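Local coordinates for DUF3822 family protein (Bacteroides thetaiotaomicron VPI-5482, PDB 3HRG) that is of unknown function but has an actin-like ATPase fold and belongs to the DUF3822 family, at residues I148-F151 against S152-R156; S166-K169 against D170-D173. All blocks are in the same frame, centred on the assembly; numbering follows the deposited sequence. Where two conformers were deposited one is given.

In the fold
Both interactions are local. They lie in series along the chain, on the consecutive helix 144-154 and hairpin 162-178, with centres 19 Å apart. Interaction 1 is the last turns of the helix. It is partly buried: Phe151 and Ser152 face the sheet, while Ile153 and Lys154 are exposed. Its chemistry is backbone hydrogen bonding, with an aliphatic chain laid against a tyrosine ring. Interaction 2 is more buried and sits at the hairpin turn. It adds a salt bridge and a bound water to the strand pairing. The two elements meet where Phe151 stacks on Tyr164 of strand 162-167 and touches Phe177 of strand 171-178.

Interaction 1: I148-F151 against S152-R156; sequences IEYF and SIKSR
Lys154, one helical turn after Tyr150, lies against its ring. The lysine chain bends at chi2 (-55°) and crosses the tyrosine obliquely. CG of Lys154 sits 3.9 Å above the ring plane, toward the rim. CE of Lys154 passes 3.3 Å from Tyr150 OH. NZ makes no bond to that hydroxyl. The ring reaches this place because CG of Tyr150 is anti to the backbone N (chi1 -179°). Helix 248-255 packs against the same tyrosine.

The backbone holds the pair in step. Lys154 N donates to Tyr150 O at 3.1 Å. Ser152 N to Ile148 O and Ser155 N to Phe151 O are both 2.8 Å. The bond from Ile153 N to Glu149 O is weak, and CG1 of Ile153 rests 3.4 Å from Glu149 O. Ser155 OG turns back to Ser152 O at 2.8 Å. Ser152 OG bonds Gly180 O, which ties the helix to the turn after strand 171-178. This is the i to i+4 pattern of the C-terminal part of an alpha helix, here one packed on the second five-stranded sheet of the actin-like fold.

Interaction 2: S166-K169 against D170-D173; sequences SVRK and DAID
Arg168 grips Asp173 across the end of a beta hairpin in the actin-like fold. Two of its nitrogens take part, side-on. In this salt bridge NE meets Asp173 OD2 at 2.8 Å, and the bond is nearly straight (170°). NH2 meets the syn lone pair of Asp173 OD1 at 3.0 Å. The grip is not flat: the guanidinium and carboxylate planes are 34° apart. The Arg168 chain bends at chi3 (-69°), which brings NE round to the carboxylate. CB of Ala171 lies over one guanidinium face, 3.5 Å from Arg168 NH2.

The strand pairing brings the two residues together. Strands 162-167 and 171-178 are antiparallel. Ser166 and Asp173 form a hydrogen-bonded pair, with N to O bonds in both directions. Val167 and Ile172 form the next, non-hydrogen-bonded pair. Their side chains lie on the other sheet face from Ser166 and Asp173, where Val167 CG2 touches Ile172 CD1 at 3.8 Å. Arg168 N bonds Ala171 O at 2.8 Å. Lys169 and Asp170 then make the tight turn, with type I backbone angles.

Further out, Ser187 OG bonds Asp173 OD1, so the carboxylate has a second anchor on strand 181-189. Arg168 NH1 bonds an unidentified ligand, probably from the crystallisation liquor. In actin-like ATPases the first hairpin of the second domain contacts the nucleotide phosphates, and this one probably corresponds to it; no such role is established here. One water lies at the guanidinium edge; it accepts from Ser166 OG at 2.6 Å and donates to Asp173 OD2 at 2.7 Å.

Interaction 1: I148-F151 against S152-R156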
loop_
_atom_site.group_PDB
_atom_site.type_symbol
_atom_site.label_atom_id
_atom_site.label_comp_id
_atom_site.label_asym_id
_atom_site.label_seq_id
_atom_site.Cartn_x
_atom_site.Cartn_y
_atom_site.Cartn_z
ATOM N N ILE A 148 5.157 2.694 4.345
ATOM C CA ILE A 148 6.522 3.128 4.665
ATOM C C ILE A 148 6.554 3.900 5.961
ATOM O O ILE A 148 7.403 3.632 6.810
ATOM C CB ILE A 148 7.114 3.988 3.542
ATOM C CG1 ILE A 148 7.420 3.083 2.365
ATOM C CG2 ILE A 148 8.384 4.708 4.022
ATOM C CD1 ILE A 148 7.746 3.789 1.073
ATOM N N GLU A 149 5.602 4.818 6.161
ATOM C CA GLU A 149 5.577 5.565 7.425
ATOM C C GLU A 149 5.390 4.631 8.637
ATOM O O GLU A 149 6.056 4.766 9.671
ATOM C CB GLU A 149 4.485 6.632 7.421
ATOM C CG GLU A 149 4.677 7.616 6.308
ATOM C CD GLU A 149 3.847 8.862 6.429
ATOM O OE1 GLU A 149 3.055 8.986 7.385
ATOM O OE2 GLU A 149 4.037 9.739 5.556
ATOM N N TYR A 150 4.476 3.695 8.500
ATOM C CA TYR A 150 4.186 2.729 9.549
ATOM C C TYR A 150 5.383 1.793 9.817
ATOM O O TYR A 150 5.817 1.633 10.953
ATOM C CB TYR A 150 2.971 1.906 9.137
ATOM C CG TYR A 150 2.519 0.865 10.139
ATOM C CD1 TYR A 150 1.725 1.217 11.217
ATOM C CD2 TYR A 150 2.862 -0.484 9.983
ATOM C CE1 TYR A 150 1.271 0.255 12.146
ATOM C CE2 TYR A 150 2.432 -1.456 10.915
ATOM C CZ TYR A 150 1.625 -1.065 11.977
ATOM O OH TYR A 150 1.184 -1.972 12.887
ATOM N N PHE A 151 5.881 1.156 8.777
ATOM C CA PHE A 151 7.019 0.246 8.926
ATOM C C PHE A 151 8.305 0.976 9.394
ATOM O O PHE A 151 9.090 0.416 10.137
ATOM C CB PHE A 151 7.309 -0.496 7.643
ATOM C CG PHE A 151 6.205 -1.454 7.184
ATOM C CD1 PHE A 151 5.542 -2.296 8.058
ATOM C CD2 PHE A 151 5.948 -1.590 5.827
ATOM C CE1 PHE A 151 4.594 -3.205 7.586
ATOM C CE2 PHE A 151 4.984 -2.492 5.339
ATOM C CZ PHE A 151 4.315 -3.299 6.213
ATOM N N SER A 152 8.493 2.218 8.987
ATOM C CA SER A 152 9.644 2.995 9.440
ATOM C C SER A 152 9.683 3.042 10.982
ATOM O O SER A 152 10.713 2.810 11.589
ATOM C CB SER A 152 9.613 4.420 8.881
ATOM O OG SER A 152 10.612 5.223 9.517
ATOM N N ILE A 153 8.532 3.288 11.587
ATOM C CA ILE A 153 8.416 3.410 13.049
ATOM C C ILE A 153 8.615 2.044 13.693
ATOM O O ILE A 153 9.380 1.924 14.655
ATOM C CB ILE A 153 7.063 4.032 13.455
ATOM C CG1 ILE A 153 6.916 5.452 12.871
ATOM C CG2 ILE A 153 6.933 4.093 14.966
ATOM C CD1 ILE A 153 5.546 6.103 13.071
ATOM N N LYS A 154 7.985 1.008 13.130
ATOM C CA LYS A 154 8.133 -0.348 13.647
ATOM C C LYS A 154 9.573 -0.862 13.563
ATOM O O LYS A 154 9.997 -1.617 14.430
ATOM C CB LYS A 154 7.231 -1.370 12.902
ATOM C CG LYS A 154 5.739 -1.238 13.079
ATOM C CD LYS A 154 5.286 -1.248 14.557
ATOM C CE LYS A 154 3.792 -1.077 14.671
ATOM N NZ LYS A 154 3.372 -0.765 16.050
ATOM N N SER A 155 10.325 -0.431 12.560
ATOM C CA SER A 155 11.685 -0.919 12.364
ATOM C C SER A 155 12.701 -0.413 13.385
ATOM O O SER A 155 13.828 -0.922 13.410
ATOM C CB SER A 155 12.208 -0.561 10.971
ATOM O OG SER A 155 12.559 0.793 10.907
ATOM N N ARG A 156 12.346 0.596 14.174
ATOM C CA ARG A 156 13.273 1.123 15.188
ATOM C C ARG A 156 13.490 0.201 16.396
ATOM O O ARG A 156 14.495 0.332 17.083
ATOM C CB ARG A 156 12.822 2.501 15.647
ATOM C CG ARG A 156 12.927 3.522 14.555
ATOM C CD ARG A 156 12.444 4.875 15.004
ATOM N NE ARG A 156 12.623 5.870 13.942
ATOM C CZ ARG A 156 13.759 6.527 13.672
ATOM N NH1 ARG A 156 14.884 6.305 14.370
ATOM N NH2 ARG A 156 13.778 7.410 12.668
#

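Interaction 2: S166-K169 against D170-D173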
loop_
_atom_site.group_PDB
_atom_site.type_symbol
_atom_site.label_atom_id
_atom_site.label_comp_id
_atom_site.label_asym_id
_atom_site.label_seq_id
_atom_site.Cartn_x
_atom_site.Cartn_y
_atom_site.Cartn_z
ATOM N N SER A 166 4.764 -7.061 1.890
ATOM C CA SER A 166 3.317 -7.043 1.827
ATOM C C SER A 166 2.972 -7.851 0.577
ATOM O O SER A 166 3.205 -7.425 -0.568
ATOM C CB SER A 166 2.785 -5.641 1.721
ATOM O OG SER A 166 1.387 -5.652 1.657
ATOM N N VAL A 167 2.412 -9.019 0.798
ATOM C CA VAL A 167 2.103 -9.931 -0.279
ATOM C C VAL A 167 0.686 -9.693 -0.814
ATOM O O VAL A 167 -0.278 -9.651 -0.044
ATOM C CB VAL A 167 2.250 -11.364 0.222
ATOM C CG1 VAL A 167 1.922 -12.355 -0.891
ATOM C CG2 VAL A 167 3.657 -11.576 0.777
ATOM N N ARG A 168 0.575 -9.485 -2.119
ATOM C CA ARG A 168 -0.705 -9.321 -2.791
ATOM C C ARG A 168 -0.848 -10.503 -3.746
ATOM O O ARG A 168 0.088 -11.270 -3.913
ATOM C CB ARG A 168 -0.828 -7.953 -3.483
ATOM C CG ARG A 168 -0.765 -6.818 -2.452
ATOM C CD ARG A 168 -0.928 -5.418 -3.024
ATOM N NE ARG A 168 0.198 -4.972 -3.860
ATOM C CZ ARG A 168 0.237 -4.980 -5.191
ATOM N NH1 ARG A 168 -0.790 -5.406 -5.926
ATOM N NH2 ARG A 168 1.333 -4.540 -5.805
ATOM N N LYS A 169 -2.027 -10.650 -4.329
ATOM C CA LYS A 169 -2.287 -11.810 -5.192
ATOM C C LYS A 169 -1.320 -11.912 -6.393
ATOM O O LYS A 169 -0.813 -13.007 -6.650
ATOM C CB LYS A 169 -3.741 -11.847 -5.649
ATOM C CG LYS A 169 -4.150 -13.185 -6.227
ATOM C CD LYS A 169 -5.628 -13.206 -6.534
ATOM C CE LYS A 169 -6.063 -14.558 -7.080
ATOM N NZ LYS A 169 -7.473 -14.483 -7.587
ATOM N N ASP A 170 -1.022 -10.803 -7.055
ATOM C CA ASP A 170 -0.128 -10.827 -8.233
ATOM C C ASP A 170 1.207 -10.067 -8.059
ATOM O O ASP A 170 1.952 -9.884 -9.022
ATOM C CB ASP A 170 -0.920 -10.331 -9.459
ATOM C CG ASP A 170 -2.120 -11.223 -9.788
ATOM O OD1 ASP A 170 -2.105 -12.438 -9.463
ATOM O OD2 ASP A 170 -3.086 -10.719 -10.398
ATOM N N ALA A 171 1.543 -9.690 -6.825
ATOM C CA ALA A 171 2.770 -8.982 -6.568
ATOM C C ALA A 171 3.164 -8.996 -5.109
ATOM O O ALA A 171 2.328 -9.217 -4.238
ATOM C CB ALA A 171 2.647 -7.516 -7.041
ATOM N N ILE A 172 4.437 -8.738 -4.872
ATOM C CA ILE A 172 4.982 -8.617 -3.522
ATOM C C ILE A 172 5.635 -7.211 -3.447
ATOM O O ILE A 172 6.370 -6.818 -4.366
ATOM C CB ILE A 172 5.928 -9.781 -3.198
ATOM C CG1 ILE A 172 6.218 -9.846 -1.693
ATOM C CG2 ILE A 172 7.211 -9.727 -4.103
ATOM C CD1 ILE A 172 6.811 -11.180 -1.243
ATOM N N ASP A 173 5.251 -6.431 -2.438
ATOM C CA ASP A 173 5.768 -5.080 -2.195
ATOM C C ASP A 173 6.786 -5.234 -1.076
ATOM O O ASP A 173 6.454 -5.798 -0.012
ATOM C CB ASP A 173 4.629 -4.108 -1.795
ATOM C CG ASP A 173 3.499 -4.029 -2.834
ATOM O OD1 ASP A 173 3.756 -4.259 -4.029
ATOM O OD2 ASP A 173 2.317 -3.759 -2.453
HETATM O O HOH W 1 0.781 -4.091 -0.290
#